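Local coordinates for protein 303aa long hypothetical esterase (Sulfolobus tokodaii, PDB 3AIN) that probably hydrolyses carboxylic esters, as a thermostable, dimeric carboxylesterase of the hormone-sensitive-lipase-like branch of the alpha/beta hydrolases, at residues Ala115-Asn118 and Val123-Ser126; Pro58-Gly63 and Gln304-Ile309; Ser201-Leu204 and Ser208-Asp211; Asp128-Pro133 and Phe137-Val142. The protein carries 1 engineered substitution. One frame throughout, in Å; residues are numbered along the deposited sequence.

Contact 1: residues Ala115-Asn118 and Val123-Ser126; sequences AITN and VTIS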
# COMPACT_ATOMS: atom_id res chain seq x y z
N ALA A 115 -6.86 14.39 7.18
CA ALA A 115 -7.02 13.00 6.84
C ALA A 115 -5.85 12.13 7.29
O ALA A 115 -6.05 11.04 7.82
CB ALA A 115 -7.27 12.83 5.35
N ILE A 116 -4.62 12.63 7.12
CA ILE A 116 -3.44 11.90 7.60
C ILE A 116 -3.45 11.73 9.13
O ILE A 116 -3.11 10.66 9.67
CB ILE A 116 -2.15 12.61 7.12
CG1 ILE A 116 -1.96 12.38 5.61
CG2 ILE A 116 -0.94 12.10 7.90
CD1 ILE A 116 -0.81 13.21 5.01
N THR A 117 -3.81 12.79 9.83
CA THR A 117 -3.87 12.78 11.28
C THR A 117 -4.82 11.69 11.76
O THR A 117 -4.48 10.90 12.64
CB THR A 117 -4.39 14.13 11.80
OG1 THR A 117 -3.43 15.14 11.48
CG2 THR A 117 -4.62 14.08 13.31
N ASN A 118 -6.00 11.64 11.17
CA ASN A 118 -6.97 10.61 11.57
C ASN A 118 -6.52 9.20 11.20
O ASN A 118 -6.79 8.23 11.92
CB ASN A 118 -8.37 10.92 11.02
CG ASN A 118 -9.02 12.10 11.71
OD1 ASN A 118 -8.73 12.40 12.87
ND2 ASN A 118 -9.79 12.88 10.95
N VAL A 123 -0.10 13.10 16.16
CA VAL A 123 -0.08 14.55 15.99
C VAL A 123 0.63 14.84 14.68
O VAL A 123 1.71 14.32 14.43
CB VAL A 123 0.69 15.22 17.14
CG1 VAL A 123 0.86 16.71 16.89
CG2 VAL A 123 -0.06 14.97 18.44
N THR A 124 0.02 15.68 13.87
CA THR A 124 0.64 16.11 12.62
C THR A 124 0.93 17.59 12.73
O THR A 124 0.06 18.37 13.08
CB THR A 124 -0.30 15.84 11.44
OG1 THR A 124 -0.57 14.43 11.40
CG2 THR A 124 0.36 16.26 10.11
N ILE A 125 2.13 17.97 12.31
CA ILE A 125 2.53 19.36 12.33
C ILE A 125 2.92 19.80 10.93
O ILE A 125 3.96 19.43 10.40
CB ILE A 125 3.67 19.62 13.32
CG1 ILE A 125 3.18 19.22 14.72
CG2 ILE A 125 4.04 21.13 13.31
CD1 ILE A 125 4.25 19.47 15.82
N SER A 126 2.06 20.63 10.37
CA SER A 126 2.20 21.05 8.98
C SER A 126 2.94 22.36 8.93
O SER A 126 2.53 23.35 9.55
CB SER A 126 0.82 21.19 8.34
OG SER A 126 0.92 21.63 6.98
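Two groups grip the hydroxyl of Thr117: Thr124 OG1 donates a hydrogen bond to Thr117 OG1 over 2.9 Å, and the carbonyl of Cys113, one helical turn earlier, pairs with the same oxygen. The Thr117 oxygen thus works within its own helix and across to the strand at once. Its torsion explains how: with chi1 at -66°, OG1 lies opposite the carbonyl carbon and next to the backbone N, where it can reach back along the helix while still facing Thr124. The two threonine side chains come together at a slant, and Thr117 OG1 also sits 3.2 Å from Thr124 CB. Helix 110-120 and strand 123-127 belong to a beta-alpha-beta unit that starts with strand 92-96, part of the central sheet of the alpha/beta hydrolase fold, and Thr124 is the strand residue whose CB points at the helix. Ile116, the residue before Thr117, brings its CG2 methyl to 4.2 Å from Thr124 OG1, a loose van der Waals contact. Beyond the pair, Ile116 packs on Leu93 and Tyr95 of strand 92-96, while Thr117 leans on Tyr82 of strand 76-83.

Contact 2: residues Pro58-Gly63 and Gln304-Ile309; sequences PREEVG and QGRDAI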
# COMPACT_ATOMS: atom_id res chain seq x y z
N PRO A 58 -13.65 18.02 1.57
CA PRO A 58 -14.11 17.99 2.97
C PRO A 58 -12.98 17.93 3.94
O PRO A 58 -12.01 17.29 3.67
CB PRO A 58 -14.94 16.73 3.04
CG PRO A 58 -15.40 16.52 1.66
CD PRO A 58 -14.24 16.94 0.79
N ARG A 59 -13.13 18.65 5.03
CA ARG A 59 -12.14 18.65 6.11
C ARG A 59 -12.65 17.75 7.23
O ARG A 59 -13.66 18.07 7.86
CB ARG A 59 -11.92 20.08 6.63
CG ARG A 59 -11.10 20.95 5.68
CD ARG A 59 -11.17 22.43 6.03
NE ARG A 59 -10.09 23.21 5.40
CZ ARG A 59 -10.08 23.58 4.11
NH1 ARG A 59 -11.05 23.18 3.30
NH2 ARG A 59 -9.02 24.18 3.61
N GLU A 60 -12.03 16.58 7.38
CA GLU A 60 -12.36 15.66 8.48
C GLU A 60 -12.20 16.36 9.81
O GLU A 60 -11.18 17.01 10.07
CB GLU A 60 -11.46 14.41 8.43
CG GLU A 60 -11.74 13.53 7.22
CD GLU A 60 -10.88 12.29 7.16
OE1 GLU A 60 -10.22 11.93 8.17
OE2 GLU A 60 -11.04 11.54 6.18
N GLU A 61 -13.12 16.08 10.74
CA GLU A 61 -12.94 16.48 12.11
C GLU A 61 -11.71 15.79 12.70
O GLU A 61 -11.52 14.58 12.53
CB GLU A 61 -14.18 16.10 12.94
CG GLU A 61 -14.38 16.92 14.19
CD GLU A 61 -15.75 16.72 14.81
OE1 GLU A 61 -16.76 16.85 14.09
OE2 GLU A 61 -15.82 16.34 16.00
N VAL A 62 -10.93 16.53 13.48
CA VAL A 62 -9.87 15.90 14.26
C VAL A 62 -10.09 16.23 15.74
O VAL A 62 -11.18 16.67 16.12
CB VAL A 62 -8.45 16.34 13.78
CG1 VAL A 62 -8.21 15.84 12.34
CG2 VAL A 62 -8.30 17.86 13.85
N GLY A 63 -9.10 15.90 16.57
CA GLY A 63 -9.21 16.13 18.02
C GLY A 63 -9.19 17.58 18.44
O GLY A 63 -9.98 18.01 19.28
N GLN A 304 -7.78 5.51 -4.89
CA GLN A 304 -6.39 5.12 -4.63
C GLN A 304 -5.64 6.06 -3.70
O GLN A 304 -4.76 5.61 -2.93
CB GLN A 304 -5.60 4.98 -5.94
CG GLN A 304 -6.15 3.90 -6.88
CD GLN A 304 -7.06 4.48 -7.98
OE1 GLN A 304 -7.83 5.41 -7.74
NE2 GLN A 304 -6.97 3.90 -9.19
N GLY A 305 -6.00 7.34 -3.75
CA GLY A 305 -5.43 8.33 -2.85
C GLY A 305 -5.85 8.03 -1.41
O GLY A 305 -5.06 8.18 -0.48
N ARG A 306 -7.15 7.80 -1.21
CA ARG A 306 -7.64 7.36 0.09
C ARG A 306 -6.92 6.12 0.60
O ARG A 306 -6.53 6.07 1.77
CB ARG A 306 -9.17 7.17 0.07
CG ARG A 306 -9.74 6.43 1.27
CD ARG A 306 -9.33 7.11 2.55
NE ARG A 306 -9.99 8.40 2.69
CZ ARG A 306 -9.87 9.20 3.74
NH1 ARG A 306 -9.03 8.89 4.73
NH2 ARG A 306 -10.55 10.34 3.78
N ASP A 307 -6.71 5.13 -0.26
CA ASP A 307 -6.00 3.91 0.16
C ASP A 307 -4.52 4.19 0.48
O ASP A 307 -3.97 3.59 1.39
CB ASP A 307 -6.15 2.78 -0.89
CG ASP A 307 -7.61 2.33 -1.05
OD1 ASP A 307 -8.39 2.56 -0.11
OD2 ASP A 307 -7.97 1.70 -2.08
N ALA A 308 -3.89 5.09 -0.28
CA ALA A 308 -2.54 5.55 0.07
C ALA A 308 -2.47 6.17 1.47
O ALA A 308 -1.57 5.86 2.25
CB ALA A 308 -1.99 6.53 -0.98
N ILE A 309 -3.46 6.98 1.80
CA ILE A 309 -3.51 7.57 3.13
C ILE A 309 -3.72 6.47 4.18
O ILE A 309 -3.16 6.55 5.26
CB ILE A 309 -4.59 8.62 3.22
CG1 ILE A 309 -4.18 9.84 2.38
CG2 ILE A 309 -4.84 9.03 4.69
CD1 ILE A 309 -5.32 10.81 2.11
O HOH W 1 -8.57 9.87 7.41
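Glu60 and Arg306 form a salt bridge between the loop that precedes strand 64-71 and the C-terminal helix 303-321. Arg306 NH2 donates to Glu60 OE2 over 2.7 Å, with an N-H...O angle of 151°. The carboxylate oxygen is approached nearly end-on, close to the line of its C-O bond, and it lies at the edge of the guanidinium, 19° out of that plane. Carboxylate and guanidinium are themselves almost coplanar, their planes only 3° apart. The two side chains arrive from opposite directions: Glu60 runs extended beyond CG, whereas the Arg306 chain bends at chi2 and chi3, which turns its end toward the loop.

A water adds a second, indirect link. It donates to Glu60 OE1 at 2.7 Å and accepts from Arg306 NH1 at 2.9 Å, lying in the guanidinium plane. Each carboxylate oxygen therefore connects to a different nitrogen of the arginine, one directly and one through the water. Glu60 OE1 also accepts from Asn118 ND2, so helix 110-120 joins the network.

Around the ion pair, Arg306 packs on Phe299 of its own chain and on Tyr314 of the second subunit, which places this helix at the dimer interface. Chemically, opposite charges meet directly in a partly exposed setting, and the water and Asn118 ND2 both donate to OE1 while Arg306 takes OE2; these donors would favour the ionised form of Glu60 and limit rotation of its carboxylate.

Contact 3: residues Ser201-Leu204 and Ser208-Asp211; sequences SFDL and SLYD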
# COMPACT_ATOMS: atom_id res chain seq x y z
N SER A 201 15.99 14.21 -7.42
CA SER A 201 17.12 14.54 -8.25
C SER A 201 16.70 15.46 -9.39
O SER A 201 15.67 15.22 -10.03
CB SER A 201 17.74 13.24 -8.83
OG SER A 201 18.97 13.50 -9.52
N PHE A 202 17.61 16.32 -9.81
CA PHE A 202 17.53 16.87 -11.17
C PHE A 202 17.60 15.71 -12.16
O PHE A 202 18.41 14.80 -11.99
CB PHE A 202 18.71 17.82 -11.39
CG PHE A 202 18.72 18.45 -12.75
CD1 PHE A 202 19.63 18.05 -13.71
CD2 PHE A 202 17.79 19.44 -13.08
CE1 PHE A 202 19.69 18.70 -14.96
CE2 PHE A 202 17.80 20.03 -14.35
CZ PHE A 202 18.70 19.59 -15.31
N ASP A 203 16.79 15.76 -13.19
CA ASP A 203 16.61 14.63 -14.08
C ASP A 203 16.43 15.03 -15.52
O ASP A 203 15.55 15.72 -15.82
CB ASP A 203 15.42 13.81 -13.56
CG ASP A 203 15.09 12.55 -14.37
OD1 ASP A 203 15.88 12.14 -15.14
OD2 ASP A 203 14.02 12.03 -14.16
N LEU A 204 17.31 14.57 -16.39
CA LEU A 204 17.15 14.69 -17.83
C LEU A 204 17.19 13.33 -18.52
O LEU A 204 17.24 13.28 -19.69
CB LEU A 204 18.22 15.56 -18.46
CG LEU A 204 18.21 17.01 -18.04
CD1 LEU A 204 19.43 17.70 -18.63
CD2 LEU A 204 16.96 17.69 -18.51
N SER A 208 10.73 7.34 -17.14
CA SER A 208 9.44 7.93 -16.70
C SER A 208 9.34 9.42 -17.02
O SER A 208 8.25 9.92 -17.34
CB SER A 208 9.14 7.62 -15.22
OG SER A 208 10.09 8.26 -14.36
N LEU A 209 10.45 10.15 -16.98
CA LEU A 209 10.40 11.59 -17.29
C LEU A 209 9.94 11.77 -18.74
O LEU A 209 9.11 12.62 -19.05
CB LEU A 209 11.80 12.21 -17.11
CG LEU A 209 11.92 13.65 -17.63
CD1 LEU A 209 11.13 14.60 -16.74
CD2 LEU A 209 13.41 14.04 -17.59
N TYR A 210 10.47 10.96 -19.65
CA TYR A 210 10.09 11.10 -21.06
C TYR A 210 8.72 10.50 -21.37
O TYR A 210 7.94 11.08 -22.13
CB TYR A 210 11.17 10.48 -21.98
CG TYR A 210 12.42 11.31 -22.01
CD1 TYR A 210 12.54 12.39 -22.89
CD2 TYR A 210 13.42 11.13 -21.05
CE1 TYR A 210 13.68 13.20 -22.89
CE2 TYR A 210 14.49 12.00 -20.96
CZ TYR A 210 14.65 13.00 -21.92
OH TYR A 210 15.73 13.84 -21.85
N ASP A 211 8.39 9.37 -20.74
CA ASP A 211 7.11 8.70 -21.00
C ASP A 211 5.97 9.55 -20.46
O ASP A 211 4.86 9.51 -21.00
CB ASP A 211 7.05 7.34 -20.30
CG ASP A 211 7.84 6.24 -21.03
OD1 ASP A 211 8.31 6.46 -22.16
OD2 ASP A 211 7.96 5.15 -20.44
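Leu209 reaches from the start of helix 207-212 toward the loop at Asp203 and Leu204. Its CB, which points at the loop, lies 3.7 Å from Asp203 OD2. Chi1 (170°) sets CG anti to the backbone N, and chi2 then extends CD2 away from CA toward the loop backbone, where it comes within 3.2 Å of Asp203 O and 3.8 Å of Leu204 CA. CD2 also sits 4.0 Å from each carboxylate oxygen of Asp203, OD1 and OD2, so this one methyl touches both the main-chain carbonyl and the carboxylate of Asp203. That carboxylate takes its polar partners from the intervening residues, OD2 pairing with Thr206 OG1.

The next residue of the helix supplies the hydrogen bond. Tyr210 OH donates to Leu204 O over 2.7 Å, the acceptor lying at the ring edge, in the ring plane. The donor stands above the carbonyl plane, 36° out of it, and the C=O...O angle is 140°. Tyr210 also makes a cation-pi contact with Arg220, whose helix 220-230 is touched by Leu204 and Leu209 as well.

Asp203 stands four residues ahead of the first residue of helix 207-212, and its OD1 bonds to Ile205 N; this bond, from a side chain to the amide two residues on, is that of an Asx turn, here in the loop leading into a short helix of the alpha/beta hydrolase domain.

Contact 4: residues Asp128-Pro133 and Phe137-Val142; sequences DYRLAP and FPAAVV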
# COMPACT_ATOMS: atom_id res chain seq x y z
N ASP A 128 4.78 25.76 7.36
CA ASP A 128 4.67 26.78 6.30
C ASP A 128 6.08 27.32 5.98
O ASP A 128 6.49 28.39 6.46
CB ASP A 128 3.74 27.93 6.75
CG ASP A 128 2.61 28.25 5.74
OD1 ASP A 128 2.39 27.51 4.76
OD2 ASP A 128 1.83 29.19 6.03
N TYR A 129 6.87 26.47 5.35
CA TYR A 129 8.24 26.86 4.99
C TYR A 129 8.22 27.99 3.95
O TYR A 129 7.28 28.13 3.17
CB TYR A 129 9.04 25.64 4.48
CG TYR A 129 8.41 24.94 3.28
CD1 TYR A 129 8.61 25.42 1.98
CD2 TYR A 129 7.57 23.82 3.44
CE1 TYR A 129 8.08 24.75 0.85
CE2 TYR A 129 7.04 23.13 2.31
CZ TYR A 129 7.25 23.66 1.04
OH TYR A 129 6.76 23.02 -0.07
N ARG A 130 9.30 28.78 3.89
CA ARG A 130 9.33 29.89 2.92
C ARG A 130 9.31 29.40 1.47
O ARG A 130 10.02 28.46 1.12
CB ARG A 130 10.59 30.74 3.14
CG ARG A 130 10.43 31.80 4.26
CD ARG A 130 11.80 32.43 4.64
NE ARG A 130 12.73 31.44 5.18
CZ ARG A 130 14.05 31.57 5.20
NH1 ARG A 130 14.61 32.71 4.80
NH2 ARG A 130 14.80 30.59 5.65
N LEU A 131 8.60 30.14 0.62
CA LEU A 131 8.44 29.77 -0.79
C LEU A 131 9.34 30.59 -1.73
O LEU A 131 9.53 31.80 -1.54
CB LEU A 131 6.98 29.88 -1.22
CG LEU A 131 6.01 29.03 -0.38
CD1 LEU A 131 4.54 29.37 -0.65
CD2 LEU A 131 6.28 27.55 -0.63
N ALA A 132 9.71 29.96 -2.84
CA ALA A 132 10.28 30.65 -3.99
C ALA A 132 9.16 31.22 -4.87
O ALA A 132 8.04 30.73 -4.82
CB ALA A 132 11.15 29.64 -4.81
N PRO A 133 9.49 32.18 -5.77
CA PRO A 133 10.81 32.78 -5.99
C PRO A 133 11.20 33.85 -4.96
O PRO A 133 12.36 34.31 -4.94
CB PRO A 133 10.68 33.40 -7.39
CG PRO A 133 9.24 33.81 -7.47
CD PRO A 133 8.49 32.70 -6.72
N PHE A 137 16.07 28.73 -2.77
CA PHE A 137 16.90 27.71 -2.15
C PHE A 137 18.08 28.42 -1.45
O PHE A 137 18.70 29.29 -2.05
CB PHE A 137 17.40 26.75 -3.26
CG PHE A 137 18.36 25.71 -2.78
CD1 PHE A 137 17.89 24.51 -2.24
CD2 PHE A 137 19.73 25.90 -2.89
CE1 PHE A 137 18.76 23.53 -1.80
CE2 PHE A 137 20.62 24.92 -2.47
CZ PHE A 137 20.15 23.73 -1.93
N PRO A 138 18.48 27.95 -0.25
CA PRO A 138 17.93 26.83 0.49
C PRO A 138 16.91 27.22 1.56
O PRO A 138 16.76 26.49 2.54
CB PRO A 138 19.15 26.25 1.19
CG PRO A 138 20.02 27.47 1.48
CD PRO A 138 19.72 28.47 0.37
N ALA A 139 16.17 28.30 1.36
CA ALA A 139 15.28 28.79 2.42
C ALA A 139 14.27 27.71 2.85
O ALA A 139 14.11 27.44 4.04
CB ALA A 139 14.55 30.03 1.95
N ALA A 140 13.67 27.01 1.89
CA ALA A 140 12.70 25.97 2.24
C ALA A 140 13.33 24.88 3.09
O ALA A 140 12.68 24.33 3.98
CB ALA A 140 12.07 25.38 0.96
N VAL A 141 14.57 24.51 2.76
CA VAL A 141 15.29 23.48 3.50
C VAL A 141 15.64 23.96 4.91
O VAL A 141 15.52 23.21 5.89
CB VAL A 141 16.58 23.11 2.75
CG1 VAL A 141 17.43 22.14 3.57
CG2 VAL A 141 16.22 22.51 1.40
N VAL A 142 16.14 25.19 4.99
CA VAL A 142 16.48 25.74 6.30
C VAL A 142 15.25 25.73 7.22
O VAL A 142 15.33 25.29 8.36
CB VAL A 142 17.03 27.18 6.17
CG1 VAL A 142 17.15 27.84 7.57
CG2 VAL A 142 18.39 27.19 5.48
O HOH W 2 12.72 28.28 -0.60
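The connection from strand 123-127 to helix 139-153 of the alpha/beta hydrolase fold folds back here on the first turn of the helix. The flat end of Arg130 lies on Ala139: the methyl CB sits over the centre of one guanidinium face, 3.6 Å from Arg130 CZ. A bend at chi3 (-63°) helps bring that end down to the helix. At the edge of the group, near its plane, Val142 CG1 comes to 4.1 Å from Arg130 NH2. The charge is answered from outside the contact, because NH2 makes salt bridges to Glu74 and Asp143.

Ala140 faces Tyr129, the residue before Arg130. Its CB touches Tyr129 CD1 at 3.6 Å, meeting the ring obliquely, and also lies 3.7 Å from Arg130 O. The Tyr129 ring stacks on His97 and its OH bonds to His97 O. A water joins the backbones: it donates to Arg130 O at 3.2 Å and accepts from Ala140 N at 3.0 Å. The latter amide lies in the opening turn of the helix, where backbone N-H groups lack a carbonyl from a preceding turn.

No direct hydrogen bond crosses between the two segments. The tyrosine ring and the guanidinium meet the helix through the methyls of Ala140 and Ala139, and the water supplies the polar link; with Glu74 and Asp143 nearby, Arg130 would probably keep its positive charge.

How the contacts relate
From the N terminus, the loop at 58-63 is reached first, and its partner, 304-309, comes only on the C-terminal helix, so contact 2 closes a loop spanning most of the chain. The other three contacts fall within that span, each closing a short loop of its own, in the order 1, 4, 3, with no crossing. Contact 1 ties helix 110-120 to strand 123-127, contact 4 the following connection to helix 139-153, and contact 3 the approach to helix 207-212. Asn118 bonds to Glu60 and Glu61, joining contacts 1 and 2 directly. Contact 3 lies across the chain's centre from contact 1, their centres about 31 Å apart.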